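Local coordinates for protein dihydropteridine reductase (Caenorhabditis elegans, PDB 1OOE) that probably catalyses the NADH- or NADPH-dependent reduction of quinonoid dihydrobiopterin to tetrahydrobiopterin, as a homodimeric member of the short-chain dehydrogenase/reductase family, at residues 77-82 with 124-129; 103-108 with 147-152; 169-174 with 218-223. One frame throughout, in Å; residues are numbered along the deposited sequence.

Contact 1 of 3, residues 77-82 with 124-129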
loop_
_atom_site.group_PDB
_atom_site.type_symbol
_atom_site.label_atom_id
_atom_site.label_comp_id
_atom_site.label_asym_id
_atom_site.label_seq_id
_atom_site.Cartn_x
_atom_site.Cartn_y
_atom_site.Cartn_z
ATOM N N PHE A 77 4.235 -15.078 -13.246
ATOM C CA PHE A 77 5.374 -14.282 -12.799
ATOM C C PHE A 77 5.129 -12.810 -13.098
ATOM O O PHE A 77 5.021 -12.422 -14.257
ATOM C CB PHE A 77 6.650 -14.745 -13.511
ATOM C CG PHE A 77 6.826 -16.245 -13.546
ATOM C CD1 PHE A 77 6.630 -17.018 -12.401
ATOM C CD2 PHE A 77 7.206 -16.879 -14.725
ATOM C CE1 PHE A 77 6.810 -18.400 -12.433
ATOM C CE2 PHE A 77 7.391 -18.262 -14.769
ATOM C CZ PHE A 77 7.192 -19.024 -13.621
ATOM N N CYS A 78 5.046 -11.993 -12.049
ATOM C CA CYS A 78 4.793 -10.565 -12.215
ATOM C C CYS A 78 6.028 -9.725 -11.914
ATOM O O CYS A 78 6.470 -9.651 -10.768
ATOM C CB CYS A 78 3.646 -10.132 -11.301
ATOM S SG CYS A 78 3.097 -8.426 -11.555
ATOM N N VAL A 79 6.572 -9.091 -12.950
ATOM C CA VAL A 79 7.762 -8.254 -12.812
ATOM C C VAL A 79 7.553 -6.867 -13.420
ATOM O O VAL A 79 8.518 -6.169 -13.749
ATOM C CB VAL A 79 8.983 -8.923 -13.490
ATOM C CG1 VAL A 79 9.362 -10.188 -12.730
ATOM C CG2 VAL A 79 8.665 -9.255 -14.950
ATOM N N ALA A 80 6.293 -6.461 -13.543
ATOM C CA ALA A 80 5.954 -5.163 -14.125
ATOM C C ALA A 80 6.194 -3.981 -13.186
ATOM O O ALA A 80 6.241 -4.140 -11.968
ATOM C CB ALA A 80 4.499 -5.172 -14.572
ATOM N N GLY A 81 6.349 -2.791 -13.762
ATOM C CA GLY A 81 6.539 -1.606 -12.943
ATOM C C GLY A 81 7.868 -0.881 -13.044
ATOM O O GLY A 81 8.906 -1.490 -13.299
ATOM N N GLY A 82 7.820 0.431 -12.821
ATOM C CA GLY A 82 9.014 1.258 -12.876
ATOM C C GLY A 82 9.236 2.017 -11.577
ATOM O O GLY A 82 8.805 1.571 -10.516
ATOM N N LEU A 124 3.094 -21.986 -8.892
ATOM C CA LEU A 124 3.829 -20.867 -8.308
ATOM C C LEU A 124 3.396 -19.484 -8.783
ATOM O O LEU A 124 3.225 -19.256 -9.977
ATOM C CB LEU A 124 5.325 -21.022 -8.613
ATOM C CG LEU A 124 6.239 -19.838 -8.277
ATOM C CD1 LEU A 124 6.336 -19.679 -6.774
ATOM C CD2 LEU A 124 7.623 -20.059 -8.882
ATOM N N LEU A 125 3.209 -18.572 -7.830
ATOM C CA LEU A 125 2.895 -17.181 -8.144
ATOM C C LEU A 125 4.101 -16.404 -7.619
ATOM O O LEU A 125 4.468 -16.539 -6.450
ATOM C CB LEU A 125 1.634 -16.688 -7.425
ATOM C CG LEU A 125 1.463 -15.155 -7.416
ATOM C CD1 LEU A 125 1.214 -14.643 -8.834
ATOM C CD2 LEU A 125 0.305 -14.767 -6.502
ATOM N N GLN A 126 4.738 -15.625 -8.485
ATOM C CA GLN A 126 5.886 -14.825 -8.065
ATOM C C GLN A 126 5.575 -13.351 -8.274
ATOM O O GLN A 126 5.056 -12.954 -9.318
ATOM C CB GLN A 126 7.136 -15.229 -8.854
ATOM C CG GLN A 126 8.322 -14.278 -8.702
ATOM C CD GLN A 126 8.363 -13.235 -9.801
ATOM O OE1 GLN A 126 8.197 -13.563 -10.978
ATOM N NE2 GLN A 126 8.596 -11.973 -9.431
ATOM N N LEU A 127 5.872 -12.551 -7.255
ATOM C CA LEU A 127 5.639 -11.114 -7.306
ATOM C C LEU A 127 6.968 -10.408 -7.084
ATOM O O LEU A 127 7.950 -11.019 -6.653
ATOM C CB LEU A 127 4.649 -10.683 -6.218
ATOM C CG LEU A 127 3.269 -11.348 -6.203
ATOM C CD1 LEU A 127 2.476 -10.822 -5.019
ATOM C CD2 LEU A 127 2.533 -11.075 -7.516
ATOM N N THR A 128 6.995 -9.114 -7.366
ATOM C CA THR A 128 8.216 -8.349 -7.189
ATOM C C THR A 128 8.029 -7.281 -6.125
ATOM O O THR A 128 7.182 -6.402 -6.262
ATOM C CB THR A 128 8.643 -7.698 -8.512
ATOM O OG1 THR A 128 8.836 -8.718 -9.503
ATOM C CG2 THR A 128 9.953 -6.937 -8.331
ATOM N N GLY A 129 8.817 -7.374 -5.058
ATOM C CA GLY A 129 8.730 -6.408 -3.978
ATOM C C GLY A 129 9.825 -5.368 -4.116
ATOM O O GLY A 129 10.150 -4.960 -5.226
HETATM O O HOH W 1 4.647 -7.926 -8.566
#

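Contact 2 of 3, residues 103-108 with 147-152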
loop_
_atom_site.group_PDB
_atom_site.type_symbol
_atom_site.label_atom_id
_atom_site.label_comp_id
_atom_site.label_asym_id
_atom_site.label_seq_id
_atom_site.Cartn_x
_atom_site.Cartn_y
_atom_site.Cartn_z
ATOM N N GLN A 103 1.630 1.206 -11.010
ATOM C CA GLN A 103 2.660 0.343 -11.572
ATOM C C GLN A 103 2.958 -0.943 -10.800
ATOM O O GLN A 103 3.129 -1.999 -11.410
ATOM C CB GLN A 103 3.950 1.144 -11.764
ATOM C CG GLN A 103 3.898 2.092 -12.955
ATOM C CD GLN A 103 5.118 2.987 -13.048
ATOM O OE1 GLN A 103 6.244 2.546 -12.827
ATOM N NE2 GLN A 103 4.899 4.251 -13.392
ATOM N N SER A 104 3.018 -0.863 -9.473
ATOM C CA SER A 104 3.319 -2.033 -8.647
ATOM C C SER A 104 2.115 -2.734 -8.017
ATOM O O SER A 104 2.040 -3.964 -8.016
ATOM C CB SER A 104 4.298 -1.655 -7.529
ATOM O OG SER A 104 5.597 -1.410 -8.044
ATOM N N VAL A 105 1.184 -1.958 -7.472
ATOM C CA VAL A 105 0.019 -2.537 -6.814
ATOM C C VAL A 105 -1.049 -3.061 -7.774
ATOM O O VAL A 105 -1.563 -4.160 -7.584
ATOM C CB VAL A 105 -0.621 -1.526 -5.833
ATOM C CG1 VAL A 105 -1.851 -2.137 -5.174
ATOM C CG2 VAL A 105 0.396 -1.133 -4.768
ATOM N N TRP A 106 -1.386 -2.289 -8.800
ATOM C CA TRP A 106 -2.402 -2.738 -9.753
ATOM C C TRP A 106 -2.003 -4.065 -10.404
ATOM O O TRP A 106 -2.797 -5.009 -10.447
ATOM C CB TRP A 106 -2.614 -1.688 -10.847
ATOM C CG TRP A 106 -3.399 -0.466 -10.429
ATOM C CD1 TRP A 106 -3.538 0.038 -9.166
ATOM C CD2 TRP A 106 -4.101 0.431 -11.299
ATOM N NE1 TRP A 106 -4.282 1.198 -9.198
ATOM C CE2 TRP A 106 -4.640 1.461 -10.495
ATOM C CE3 TRP A 106 -4.324 0.466 -12.683
ATOM C CZ2 TRP A 106 -5.391 2.518 -11.033
ATOM C CZ3 TRP A 106 -5.072 1.520 -13.216
ATOM C CH2 TRP A 106 -5.593 2.528 -12.388
ATOM N N SER A 107 -0.774 -4.129 -10.906
ATOM C CA SER A 107 -0.271 -5.331 -11.569
ATOM C C SER A 107 -0.182 -6.536 -10.641
ATOM O O SER A 107 -0.636 -7.630 -10.989
ATOM C CB SER A 107 1.101 -5.049 -12.193
ATOM O OG SER A 107 2.023 -4.577 -11.222
ATOM N N SER A 108 0.394 -6.340 -9.458
ATOM C CA SER A 108 0.523 -7.434 -8.502
ATOM C C SER A 108 -0.833 -8.015 -8.148
ATOM O O SER A 108 -0.983 -9.225 -8.046
ATOM C CB SER A 108 1.207 -6.953 -7.218
ATOM O OG SER A 108 2.547 -6.582 -7.467
ATOM N N LYS A 147 5.219 -0.472 -2.662
ATOM C CA LYS A 147 5.883 -1.752 -2.472
ATOM C C LYS A 147 5.545 -2.396 -1.127
ATOM O O LYS A 147 5.490 -3.621 -1.028
ATOM C CB LYS A 147 7.398 -1.589 -2.644
ATOM C CG LYS A 147 7.819 -1.312 -4.089
ATOM C CD LYS A 147 7.587 -2.533 -4.985
ATOM C CE LYS A 147 8.187 -2.332 -6.370
ATOM N NZ LYS A 147 8.084 -3.572 -7.205
ATOM N N ALA A 148 5.306 -1.592 -0.093
ATOM C CA ALA A 148 4.946 -2.153 1.210
ATOM C C ALA A 148 3.596 -2.852 1.068
ATOM O O ALA A 148 3.354 -3.877 1.706
ATOM C CB ALA A 148 4.860 -1.052 2.276
ATOM N N ALA A 149 2.720 -2.298 0.233
ATOM C CA ALA A 149 1.413 -2.909 0.019
ATOM C C ALA A 149 1.609 -4.264 -0.658
ATOM O O ALA A 149 0.924 -5.230 -0.318
ATOM C CB ALA A 149 0.526 -2.006 -0.842
ATOM N N VAL A 150 2.544 -4.340 -1.605
ATOM C CA VAL A 150 2.810 -5.603 -2.297
ATOM C C VAL A 150 3.355 -6.624 -1.296
ATOM O O VAL A 150 3.010 -7.803 -1.352
ATOM C CB VAL A 150 3.815 -5.422 -3.470
ATOM C CG1 VAL A 150 4.191 -6.788 -4.063
ATOM C CG2 VAL A 150 3.190 -4.554 -4.554
ATOM N N HIS A 151 4.203 -6.175 -0.376
ATOM C CA HIS A 151 4.745 -7.081 0.632
ATOM C C HIS A 151 3.604 -7.609 1.512
ATOM O O HIS A 151 3.584 -8.790 1.862
ATOM C CB HIS A 151 5.786 -6.372 1.505
ATOM C CG HIS A 151 7.058 -6.036 0.785
ATOM N ND1 HIS A 151 8.150 -5.488 1.426
ATOM C CD2 HIS A 151 7.409 -6.164 -0.516
ATOM C CE1 HIS A 151 9.120 -5.294 0.549
ATOM N NE2 HIS A 151 8.697 -5.696 -0.638
ATOM N N HIS A 152 2.651 -6.750 1.864
ATOM C CA HIS A 152 1.542 -7.201 2.698
ATOM C C HIS A 152 0.646 -8.167 1.925
ATOM O O HIS A 152 0.185 -9.175 2.472
ATOM C CB HIS A 152 0.708 -6.024 3.218
ATOM C CG HIS A 152 -0.289 -6.431 4.256
ATOM N ND1 HIS A 152 -1.560 -6.862 3.940
ATOM C CD2 HIS A 152 -0.156 -6.600 5.593
ATOM C CE1 HIS A 152 -2.164 -7.286 5.037
ATOM N NE2 HIS A 152 -1.332 -7.140 6.054
HETATM O O HOH W 2 5.528 -4.746 -7.658
HETATM O O HOH W 3 7.107 -2.425 -9.910
#

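Contact 3 of 3, residues 169-174 with 218-223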
loop_
_atom_site.group_PDB
_atom_site.type_symbol
_atom_site.label_atom_id
_atom_site.label_comp_id
_atom_site.label_asym_id
_atom_site.label_seq_id
_atom_site.Cartn_x
_atom_site.Cartn_y
_atom_site.Cartn_z
ATOM N N ALA A 169 2.244 -21.859 -3.907
ATOM C CA ALA A 169 3.092 -20.976 -3.116
ATOM C C ALA A 169 3.221 -19.625 -3.791
ATOM O O ALA A 169 3.116 -19.520 -5.014
ATOM C CB ALA A 169 4.479 -21.594 -2.942
ATOM N N VAL A 170 3.424 -18.591 -2.981
ATOM C CA VAL A 170 3.645 -17.245 -3.493
ATOM C C VAL A 170 5.033 -16.850 -2.985
ATOM O O VAL A 170 5.347 -17.039 -1.804
ATOM C CB VAL A 170 2.571 -16.235 -2.991
ATOM C CG1 VAL A 170 2.527 -16.210 -1.474
ATOM C CG2 VAL A 170 2.870 -14.851 -3.539
ATOM N N LEU A 171 5.876 -16.358 -3.889
ATOM C CA LEU A 171 7.234 -15.938 -3.541
ATOM C C LEU A 171 7.440 -14.530 -4.089
ATOM O O LEU A 171 7.066 -14.242 -5.224
ATOM C CB LEU A 171 8.269 -16.899 -4.145
ATOM C CG LEU A 171 8.214 -18.352 -3.658
ATOM C CD1 LEU A 171 9.295 -19.165 -4.358
ATOM C CD2 LEU A 171 8.395 -18.401 -2.142
ATOM N N THR A 172 8.032 -13.653 -3.281
ATOM C CA THR A 172 8.246 -12.266 -3.691
ATOM C C THR A 172 9.739 -11.927 -3.664
ATOM O O THR A 172 10.375 -11.986 -2.616
ATOM C CB THR A 172 7.440 -11.323 -2.764
ATOM O OG1 THR A 172 6.038 -11.541 -2.982
ATOM C CG2 THR A 172 7.759 -9.863 -3.047
ATOM N N ILE A 173 10.294 -11.584 -4.827
ATOM C CA ILE A 173 11.721 -11.281 -4.923
ATOM C C ILE A 173 12.083 -9.819 -4.677
ATOM O O ILE A 173 11.322 -8.914 -5.007
ATOM C CB ILE A 173 12.292 -11.704 -6.300
ATOM C CG1 ILE A 173 11.641 -10.897 -7.425
ATOM C CG2 ILE A 173 12.047 -13.193 -6.526
ATOM C CD1 ILE A 173 12.231 -11.176 -8.801
ATOM N N MET A 174 13.262 -9.605 -4.096
ATOM C CA MET A 174 13.751 -8.260 -3.799
ATOM C C MET A 174 15.239 -8.143 -4.141
ATOM O O MET A 174 16.098 -8.146 -3.256
ATOM C CB MET A 174 13.533 -7.921 -2.316
ATOM C CG MET A 174 12.089 -8.081 -1.831
ATOM S SD MET A 174 11.821 -7.533 -0.125
ATOM C CE MET A 174 12.929 -8.656 0.782
ATOM N N SER A 218 6.183 -20.395 1.536
ATOM C CA SER A 218 5.239 -19.538 0.821
ATOM C C SER A 218 5.078 -18.252 1.620
ATOM O O SER A 218 4.935 -18.291 2.844
ATOM C CB SER A 218 3.878 -20.223 0.678
ATOM O OG SER A 218 2.972 -19.409 -0.050
ATOM N N GLY A 219 5.115 -17.121 0.921
ATOM C CA GLY A 219 4.987 -15.824 1.567
ATOM C C GLY A 219 6.330 -15.158 1.821
ATOM O O GLY A 219 6.397 -14.016 2.288
ATOM N N ALA A 220 7.406 -15.860 1.495
ATOM C CA ALA A 220 8.747 -15.332 1.720
ATOM C C ALA A 220 9.079 -14.080 0.914
ATOM O O ALA A 220 8.695 -13.955 -0.247
ATOM C CB ALA A 220 9.782 -16.417 1.424
ATOM N N LEU A 221 9.795 -13.159 1.556
ATOM C CA LEU A 221 10.262 -11.927 0.926
ATOM C C LEU A 221 11.745 -12.257 0.758
ATOM O O LEU A 221 12.495 -12.295 1.735
ATOM C CB LEU A 221 10.058 -10.730 1.866
ATOM C CG LEU A 221 8.611 -10.477 2.316
ATOM C CD1 LEU A 221 8.576 -9.288 3.264
ATOM C CD2 LEU A 221 7.719 -10.211 1.109
ATOM N N LEU A 222 12.153 -12.505 -0.483
ATOM C CA LEU A 222 13.515 -12.931 -0.801
ATOM C C LEU A 222 14.480 -11.855 -1.285
ATOM O O LEU A 222 14.414 -11.429 -2.437
ATOM C CB LEU A 222 13.441 -14.046 -1.848
ATOM C CG LEU A 222 12.460 -15.175 -1.500
ATOM C CD1 LEU A 222 12.223 -16.060 -2.724
ATOM C CD2 LEU A 222 13.000 -15.995 -0.337
ATOM N N LYS A 223 15.388 -11.437 -0.409
ATOM C CA LYS A 223 16.373 -10.423 -0.775
ATOM C C LYS A 223 17.499 -11.117 -1.538
ATOM O O LYS A 223 18.087 -12.089 -1.059
ATOM C CB LYS A 223 16.918 -9.732 0.479
ATOM C CG LYS A 223 17.853 -8.564 0.196
ATOM C CD LYS A 223 18.211 -7.848 1.487
ATOM C CE LYS A 223 19.146 -6.672 1.251
ATOM N NZ LYS A 223 19.445 -5.971 2.532
#

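Contact 1 of 3, residues 77-82 with 124-129
Cys78 and Gln126 make the backbone hydrogen bond between two parallel strands: the N of Cys78 donates to the O of Gln126 at 2.9 Å, nearly straight at 169°. Beyond it strand 73-78 ends, and a side chain takes over the pairing. The hydroxyl OG1 of Thr128 gives its proton to the O of Cys78 at 2.8 Å, in the carbonyl plane and on a lone pair. With OG1 anti to the carbonyl carbon (chi1 -58°), threonine can reach across the gap while remaining a good strand residue. A water accepts from the N of Thr128 at 2.9 Å and donates weakly to the same Cys78 carbonyl, filling in where the backbones part.

The bent chain of Gln126 brings its OE1 to 3.2 Å from CB of Phe77, and its amide plane is turned only 25° from the phenyl ring. This buried OE1 has no polar partner in the model, whereas NE2 donates weakly to the O of Leu127 in its own strand.

The other contacts are mostly apolar. CE1 of Phe77 meets CD2 of Leu124 at 4.0 Å, the two side chains crossing at about a right angle, and both also touch Thr209 of helix 198-210. On the other face of the sheet, CB of Cys78, small enough to lie under helix 93-118, approaches CD2 of Leu127 at 4.1 Å. Val79 sets its methyl CG1 against the hydroxyl OG1 of Thr128 at 3.6 Å and touches Leu15 and Ile19 of helix 14-25, next to a glycine-rich turn resembling GxGxxG. Buried parallel strands ending in loops beside such a turn are characteristic of the Rossmann fold.

Contact 2 of 3, residues 103-108 with 147-152
The helix turns carrying Ser104 and Lys147 run in nearly the same direction, their axes 8.8 Å apart at closest and inclined by 27°. They belong to helices 93-118 and 141-158, which lie side by side against one face of the Rossmann-fold sheet. Small and beta-branched residues suit so close a pairing. CG2 of Val105 meets CB of Ala149 at 4.0 Å. With CG1 of Val150 anti to the backbone N (chi1 173°), its CG2 enters the groove between Ser104 and Ser108, 3.7 Å from the O of Ser104. Ser108 can border this methyl because its OG turns back to its own helix, donating at 2.7 Å to the O of Ser104, which also accepts from the N of Ser108. Ala149 also packs on Met145 of the second subunit.

Lys147 leaves its helix pointing away, but a bend at chi2 swings its end back, and CE comes within 3.2 Å of OG of Ser104. Its NZ also donates to the carbonyls of Thr128 and Gly129. The lysine matches that of the family's YxxxK motif, consistent with an active-site place. A water bridges the pair, 2.6 Å from OG of Ser104 and accepting from NZ of Lys147 at 3.1 Å.

Contact 3 of 3, residues 169-174 with 218-223
Leu221 and Met174 form the apolar centre on one face of this parallel strand pair, where the Rossmann-type sheet continues into its C-terminal strands. Met174 bends at chi3 (-61°) to bring its terminal CE to 3.7 Å from CB of Leu221; a flexible, unbranched chain can make that turn. Leu221 also lies alongside Thr172 and points the same way, CD2 of Leu221 reaching CB of Thr172 at 4.0 Å, while the hydroxyl of Thr172 bonds to Thr154 of helix 141-158. On the opposite face CB of Leu171 meets CD1 of Leu222 at 4.3 Å, and both side chains pack on Trp208 of helix 198-210.

Between these faces run the backbone bonds. The N of Leu222 donates to the O of Thr172 at 2.8 Å, and its O accepts from the N of Met174 at 2.7 Å. Thr172 N in turn donates to the O of Ala220.

At the N-terminal end of the pairing, Gly219, whose positive phi (98°) would drive a side chain into the preceding carbonyl, sends its N to the O of Val170 at 2.7 Å. Ser218 there substitutes a side chain for a backbone acceptor: chi1 of -178° turns its OG to the N of Val170, 3.1 Å away. An alanine in its place would remove OG and is likely to leave the buried Val170 N-H without its mate. CG1 of Val170 also rests 3.5 Å from OG of Ser218.

In the fold
Strand 123-128 joins contacts 1 and 3, whose centres are about 10 Å apart: it pairs with 73-78 on one side and with 169-175 on the other, where Leu127 N lies 2.9 Å from Leu171 O. Contact 2 lies beside the C-terminal ends of strands 73-78 and 123-128, its centre about 9 Å from that of contact 1. Two polar ties bind them: Gln103 OE1 is 2.6 Å from Gly82 N, and Lys147 NZ is 3.1 Å from Thr128 O, placing the probable active-site lysine at a strand's C-terminal end. Contacts 2 and 3 meet where His151 CE1 approaches Met174 SD at 3.6 Å. The side chain of Leu222 is about 5 Å from a bound MES, probably a crystallisation component.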